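Long-range contacts in phage tail sheath protein (Desulfitobacterium hafniense, PDB 3HXL), which probably assembles, like other myovirus tail sheath proteins, into the contractile sheath that surrounds the tail tube of a phage or phage-like particle: residues S37-L42 with I203-T208; Y88-G93 with Q186-Y191. One frame throughout, in Å; residues are numbered along the deposited sequence.

Contact 1 of 2, residues S37-L42 with I203-T208; sequences SMPLIL and IALPST
Ser37 and Ile203 form a bridge between two parallel strands, their CA atoms 4.8 Å apart and the chains running within 25° of one another. It joins strand 35-40, from the Gp18 domain III N-terminal region, to strand 202-204, from the subtilisin-like region, in the mixed sheet of an alpha/beta domain. A single hydrogen bond links the segments: Ala204 N donates to Ser37 O at 3.0 Å, nearly straight at 159°. The same oxygen takes a CA-H...O contact from Ile203 CA at 3.3 Å.

The next rung should come from residue 39, but proline has no N-H to offer. Pro39 CD instead sits 3.2 Å from Ala204 O, a buried carbonyl that finds no hydrogen-bonding partner. Pro206, likewise without an N-H, cannot supply the rung after it, and the ladder ends. Strand 35-40 still pairs with 84-89 on its other edge, while the second chain turns away through an inverse gamma turn centred on Pro206.

Apolar side chains take over from hydrogen bonds. Met38, present as selenomethionine, leaves the backbone with CG anti to N (chi1 180°), which carries CG to 4.1 Å from Pro206 CD. The extended chain holds SE 4.2 Å from Ala204 CB, a methyl small enough to fit under helix 263-276, and bends only beyond it, at CE. Ser37, Ile203 and Pro39 meet helix 185-195 instead, and Pro39 CG approaches Leu205 CD1 at 4.4 Å. At the diverging end, Leu40 crosses the proline ring at about a right angle, its CD2 methyl 3.6 Å from Pro206 CG.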
loop_
_atom_site.group_PDB
_atom_site.type_symbol
_atom_site.label_atom_id
_atom_site.label_comp_id
_atom_site.label_asym_id
_atom_site.label_seq_id
_atom_site.Cartn_x
_atom_site.Cartn_y
_atom_site.Cartn_z
ATOM N N SER A 37 0.539 -0.934 -0.238
ATOM C CA SER A 37 1.766 -0.834 -1.028
ATOM C C SER A 37 1.403 -0.786 -2.501
ATOM O O SER A 37 0.450 -1.431 -2.942
ATOM C CB SER A 37 2.697 -2.020 -0.785
ATOM O OG SER A 37 3.858 -1.884 -1.598
HETATM N N MSE A 38 2.174 -0.035 -3.268
HETATM C CA MSE A 38 1.867 0.111 -4.677
HETATM C C MSE A 38 3.092 0.343 -5.548
HETATM O O MSE A 38 3.966 1.139 -5.215
HETATM C CB MSE A 38 0.874 1.268 -4.822
HETATM C CG MSE A 38 0.406 1.617 -6.217
HETATM SE SE MSE A 38 -1.121 2.849 -6.117
HETATM C CE MSE A 38 -0.247 4.229 -5.023
ATOM N N PRO A 39 3.188 -0.392 -6.665
ATOM C CA PRO A 39 4.326 -0.225 -7.575
ATOM C C PRO A 39 3.911 0.785 -8.655
ATOM O O PRO A 39 2.892 0.605 -9.317
ATOM C CB PRO A 39 4.530 -1.634 -8.126
ATOM C CG PRO A 39 3.121 -2.145 -8.238
ATOM C CD PRO A 39 2.451 -1.639 -6.956
ATOM N N LEU A 40 4.689 1.850 -8.828
ATOM C CA LEU A 40 4.342 2.864 -9.815
ATOM C C LEU A 40 5.462 3.309 -10.730
ATOM O O LEU A 40 6.644 3.235 -10.394
ATOM C CB LEU A 40 3.792 4.130 -9.139
ATOM C CG LEU A 40 2.457 4.089 -8.395
ATOM C CD1 LEU A 40 2.108 5.493 -7.918
ATOM C CD2 LEU A 40 1.374 3.551 -9.305
ATOM N N ILE A 41 5.052 3.790 -11.895
ATOM C CA ILE A 41 5.968 4.329 -12.879
ATOM C C ILE A 41 5.867 5.829 -12.640
ATOM O O ILE A 41 4.803 6.418 -12.808
ATOM C CB ILE A 41 5.510 3.985 -14.292
ATOM C CG1 ILE A 41 5.624 2.471 -14.500
ATOM C CG2 ILE A 41 6.343 4.759 -15.313
ATOM C CD1 ILE A 41 4.912 1.959 -15.725
ATOM N N LEU A 42 6.979 6.433 -12.235
ATOM C CA LEU A 42 7.014 7.857 -11.922
ATOM C C LEU A 42 7.968 8.643 -12.819
ATOM O O LEU A 42 8.652 8.071 -13.668
ATOM C CB LEU A 42 7.416 8.029 -10.453
ATOM C CG LEU A 42 6.535 7.299 -9.432
ATOM C CD1 LEU A 42 7.103 7.464 -8.026
ATOM C CD2 LEU A 42 5.127 7.861 -9.502
ATOM N N ILE A 203 -2.079 -4.655 -1.508
ATOM C CA ILE A 203 -1.283 -4.168 -2.626
ATOM C C ILE A 203 -2.228 -3.743 -3.742
ATOM O O ILE A 203 -3.235 -4.398 -3.987
ATOM C CB ILE A 203 -0.360 -5.267 -3.191
ATOM C CG1 ILE A 203 0.802 -5.526 -2.229
ATOM C CG2 ILE A 203 0.143 -4.851 -4.567
ATOM C CD1 ILE A 203 1.612 -6.776 -2.572
ATOM N N ALA A 204 -1.912 -2.638 -4.405
ATOM C CA ALA A 204 -2.725 -2.180 -5.518
ATOM C C ALA A 204 -1.891 -2.319 -6.779
ATOM O O ALA A 204 -0.697 -2.007 -6.777
ATOM C CB ALA A 204 -3.135 -0.717 -5.329
ATOM N N LEU A 205 -2.506 -2.819 -7.846
ATOM C CA LEU A 205 -1.818 -2.935 -9.131
ATOM C C LEU A 205 -2.635 -2.095 -10.111
ATOM O O LEU A 205 -3.607 -2.571 -10.682
ATOM C CB LEU A 205 -1.750 -4.397 -9.608
ATOM C CG LEU A 205 -1.154 -4.592 -11.010
ATOM C CD1 LEU A 205 0.234 -3.951 -11.083
ATOM C CD2 LEU A 205 -1.068 -6.074 -11.338
ATOM N N PRO A 206 -2.268 -0.816 -10.285
ATOM C CA PRO A 206 -2.970 0.095 -11.195
ATOM C C PRO A 206 -2.481 -0.103 -12.629
ATOM O O PRO A 206 -1.969 0.822 -13.262
ATOM C CB PRO A 206 -2.603 1.466 -10.637
ATOM C CG PRO A 206 -1.187 1.258 -10.219
ATOM C CD PRO A 206 -1.258 -0.085 -9.495
ATOM N N SER A 207 -2.666 -1.322 -13.127
ATOM C CA SER A 207 -2.222 -1.710 -14.459
ATOM C C SER A 207 -3.253 -2.611 -15.140
ATOM O O SER A 207 -3.927 -3.398 -14.482
ATOM C CB SER A 207 -0.891 -2.453 -14.328
ATOM O OG SER A 207 -0.482 -3.025 -15.557
ATOM N N THR A 208 -3.379 -2.495 -16.459
ATOM C CA THR A 208 -4.324 -3.325 -17.193
ATOM C C THR A 208 -3.637 -4.570 -17.752
ATOM O O THR A 208 -4.270 -5.382 -18.428
ATOM C CB THR A 208 -4.950 -2.563 -18.369
ATOM O OG1 THR A 208 -3.916 -2.146 -19.269
ATOM C CG2 THR A 208 -5.709 -1.340 -17.869
#

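Contact 2 of 2, residues Y88-G93 with Q186-Y191; sequences YRLNAG and QAYIDY
The Tyr88 ring has Tyr191 CA off-centre over one face, a CH-pi contact 3.9 Å from the ring centroid, whereas the Tyr188 ring carries a methyl of Leu90 over its centre. Leu90 CD2 stands 4.1 Å from the centroid of Tyr188, only 8° off the normal, while the other methyl, CD1, presses on the phenol end at 3.3 Å from Tyr188 CZ. A branched leucine suits this place because its two methyls span the ring, and CD2 also reaches Ala187 CB at 4.0 Å, where a small residue lets strand end and helix come close.

The Tyr88 and Tyr191 side chains run antiparallel alongside each other as an oblique aromatic pair, ring planes inclined at 53°, and Tyr191 CD1 lies 3.3 Å from Tyr88 CB. With CG anti to the backbone N (chi1 -170°), Tyr88 runs obliquely over the helix, bringing its OH beside Asp190. That OH binds a water at 2.7 Å, and the water donates to Asp190 OD2 at 3.1 Å, a polar link at the exposed margin of the contact. This is a helix-on-sheet layer of an alpha/beta domain, with helix 185-195 covering the end of strand 84-89.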
loop_
_atom_site.group_PDB
_atom_site.type_symbol
_atom_site.label_atom_id
_atom_site.label_comp_id
_atom_site.label_asym_id
_atom_site.label_seq_id
_atom_site.Cartn_x
_atom_site.Cartn_y
_atom_site.Cartn_z
ATOM N N TYR A 88 6.881 1.999 -4.451
ATOM C CA TYR A 88 8.050 1.488 -5.154
ATOM C C TYR A 88 8.069 2.052 -6.571
ATOM O O TYR A 88 7.147 1.814 -7.346
ATOM C CB TYR A 88 7.975 -0.035 -5.199
ATOM C CG TYR A 88 9.228 -0.720 -5.691
ATOM C CD1 TYR A 88 10.260 -1.044 -4.811
ATOM C CD2 TYR A 88 9.364 -1.078 -7.030
ATOM C CE1 TYR A 88 11.397 -1.723 -5.253
ATOM C CE2 TYR A 88 10.495 -1.751 -7.487
ATOM C CZ TYR A 88 11.502 -2.073 -6.593
ATOM O OH TYR A 88 12.606 -2.762 -7.032
ATOM N N ARG A 89 9.102 2.820 -6.908
ATOM C CA ARG A 89 9.193 3.369 -8.254
ATOM C C ARG A 89 9.862 2.323 -9.147
ATOM O O ARG A 89 11.017 1.966 -8.943
ATOM C CB ARG A 89 10.004 4.663 -8.281
ATOM C CG ARG A 89 10.022 5.285 -9.665
ATOM C CD ARG A 89 11.018 6.429 -9.798
ATOM N NE ARG A 89 11.000 6.950 -11.158
ATOM C CZ ARG A 89 11.802 7.907 -11.611
ATOM N NH1 ARG A 89 12.703 8.466 -10.810
ATOM N NH2 ARG A 89 11.695 8.307 -12.871
ATOM N N LEU A 90 9.117 1.854 -10.141
ATOM C CA LEU A 90 9.564 0.805 -11.057
ATOM C C LEU A 90 10.588 1.190 -12.117
ATOM O O LEU A 90 11.258 0.321 -12.670
ATOM C CB LEU A 90 8.343 0.222 -11.767
ATOM C CG LEU A 90 7.247 -0.432 -10.920
ATOM C CD1 LEU A 90 5.945 -0.383 -11.684
ATOM C CD2 LEU A 90 7.632 -1.864 -10.564
ATOM N N ASN A 91 10.697 2.482 -12.410
ATOM C CA ASN A 91 11.605 2.963 -13.446
ATOM C C ASN A 91 12.641 3.955 -12.939
ATOM O O ASN A 91 12.334 4.832 -12.125
ATOM C CB ASN A 91 10.786 3.614 -14.556
ATOM C CG ASN A 91 9.991 4.811 -14.062
ATOM O OD1 ASN A 91 9.375 4.766 -12.994
ATOM N ND2 ASN A 91 9.994 5.882 -14.839
ATOM N N ALA A 92 13.869 3.806 -13.430
ATOM C CA ALA A 92 14.965 4.696 -13.058
ATOM C C ALA A 92 15.012 5.873 -14.027
ATOM O O ALA A 92 15.513 6.949 -13.692
ATOM C CB ALA A 92 16.286 3.940 -13.088
ATOM N N GLY A 93 14.486 5.658 -15.229
ATOM C CA GLY A 93 14.465 6.703 -16.237
ATOM C C GLY A 93 15.829 7.274 -16.585
ATOM O O GLY A 93 16.861 6.735 -16.184
ATOM N N GLN A 186 9.871 -7.241 -15.584
ATOM C CA GLN A 186 10.795 -7.787 -14.597
ATOM C C GLN A 186 10.900 -6.826 -13.411
ATOM O O GLN A 186 11.216 -7.232 -12.291
ATOM C CB GLN A 186 12.168 -7.997 -15.241
ATOM C CG GLN A 186 13.267 -8.514 -14.318
ATOM C CD GLN A 186 12.934 -9.841 -13.660
ATOM O OE1 GLN A 186 12.118 -10.616 -14.159
ATOM N NE2 GLN A 186 13.584 -10.116 -12.537
ATOM N N ALA A 187 10.632 -5.548 -13.662
ATOM C CA ALA A 187 10.686 -4.545 -12.604
ATOM C C ALA A 187 9.641 -4.882 -11.541
ATOM O O ALA A 187 9.827 -4.592 -10.359
ATOM C CB ALA A 187 10.420 -3.158 -13.182
ATOM N N TYR A 188 8.540 -5.491 -11.969
ATOM C CA TYR A 188 7.478 -5.873 -11.044
ATOM C C TYR A 188 7.896 -7.067 -10.202
ATOM O O TYR A 188 7.370 -7.291 -9.111
ATOM C CB TYR A 188 6.189 -6.194 -11.795
ATOM C CG TYR A 188 5.469 -4.966 -12.296
ATOM C CD1 TYR A 188 5.795 -4.392 -13.526
ATOM C CD2 TYR A 188 4.468 -4.366 -11.533
ATOM C CE1 TYR A 188 5.137 -3.252 -13.986
ATOM C CE2 TYR A 188 3.807 -3.225 -11.982
ATOM C CZ TYR A 188 4.143 -2.676 -13.206
ATOM O OH TYR A 188 3.486 -1.560 -13.655
ATOM N N ILE A 189 8.846 -7.843 -10.712
ATOM C CA ILE A 189 9.340 -8.989 -9.975
ATOM C C ILE A 189 10.223 -8.466 -8.854
ATOM O O ILE A 189 10.193 -8.979 -7.740
ATOM C CB ILE A 189 10.157 -9.940 -10.890
ATOM C CG1 ILE A 189 9.244 -10.547 -11.955
ATOM C CG2 ILE A 189 10.811 -11.031 -10.056
ATOM C CD1 ILE A 189 8.057 -11.330 -11.385
ATOM N N ASP A 190 11.005 -7.431 -9.151
ATOM C CA ASP A 190 11.876 -6.839 -8.151
ATOM C C ASP A 190 10.993 -6.252 -7.045
ATOM O O ASP A 190 11.290 -6.388 -5.859
ATOM C CB ASP A 190 12.740 -5.734 -8.778
ATOM C CG ASP A 190 13.502 -6.208 -10.010
ATOM O OD1 ASP A 190 13.868 -7.397 -10.063
ATOM O OD2 ASP A 190 13.748 -5.385 -10.919
ATOM N N TYR A 191 9.904 -5.601 -7.444
ATOM C CA TYR A 191 8.965 -5.011 -6.486
ATOM C C TYR A 191 8.450 -6.064 -5.511
ATOM O O TYR A 191 8.606 -5.927 -4.303
ATOM C CB TYR A 191 7.765 -4.392 -7.213
ATOM C CG TYR A 191 6.592 -4.071 -6.293
ATOM C CD1 TYR A 191 6.709 -3.112 -5.281
ATOM C CD2 TYR A 191 5.372 -4.740 -6.426
ATOM C CE1 TYR A 191 5.636 -2.827 -4.423
ATOM C CE2 TYR A 191 4.300 -4.460 -5.573
ATOM C CZ TYR A 191 4.440 -3.505 -4.581
ATOM O OH TYR A 191 3.374 -3.222 -3.755
HETATM O O HOH W 1 13.464 -2.569 -9.618
#

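How the contacts relate
Both contacts involve one sheet, contact 1 through strands 35-40 and 202-204, contact 2 through strand 84-89, the other neighbour of 35-40; but contact 1 works between strands, whereas contact 2 seats a helix against the sheet. Contact 1 lies deeper, its centre about 9 Å from the centre of the chain, against about 15 Å for contact 2, and joins a backbone bond to aliphatic packing. Contact 2 has no direct hydrogen bond across it, relying on aromatic rings and, at its exposed border, a water. Two probable hydrogen bonds connect them, Tyr191 OH with Ser37 OG and Asn91 ND2 with Leu42 O. Helix 185-195 leads on to strand 202-204, making a beta-alpha-beta crossover from strand 84-89 that passes strand 35-40.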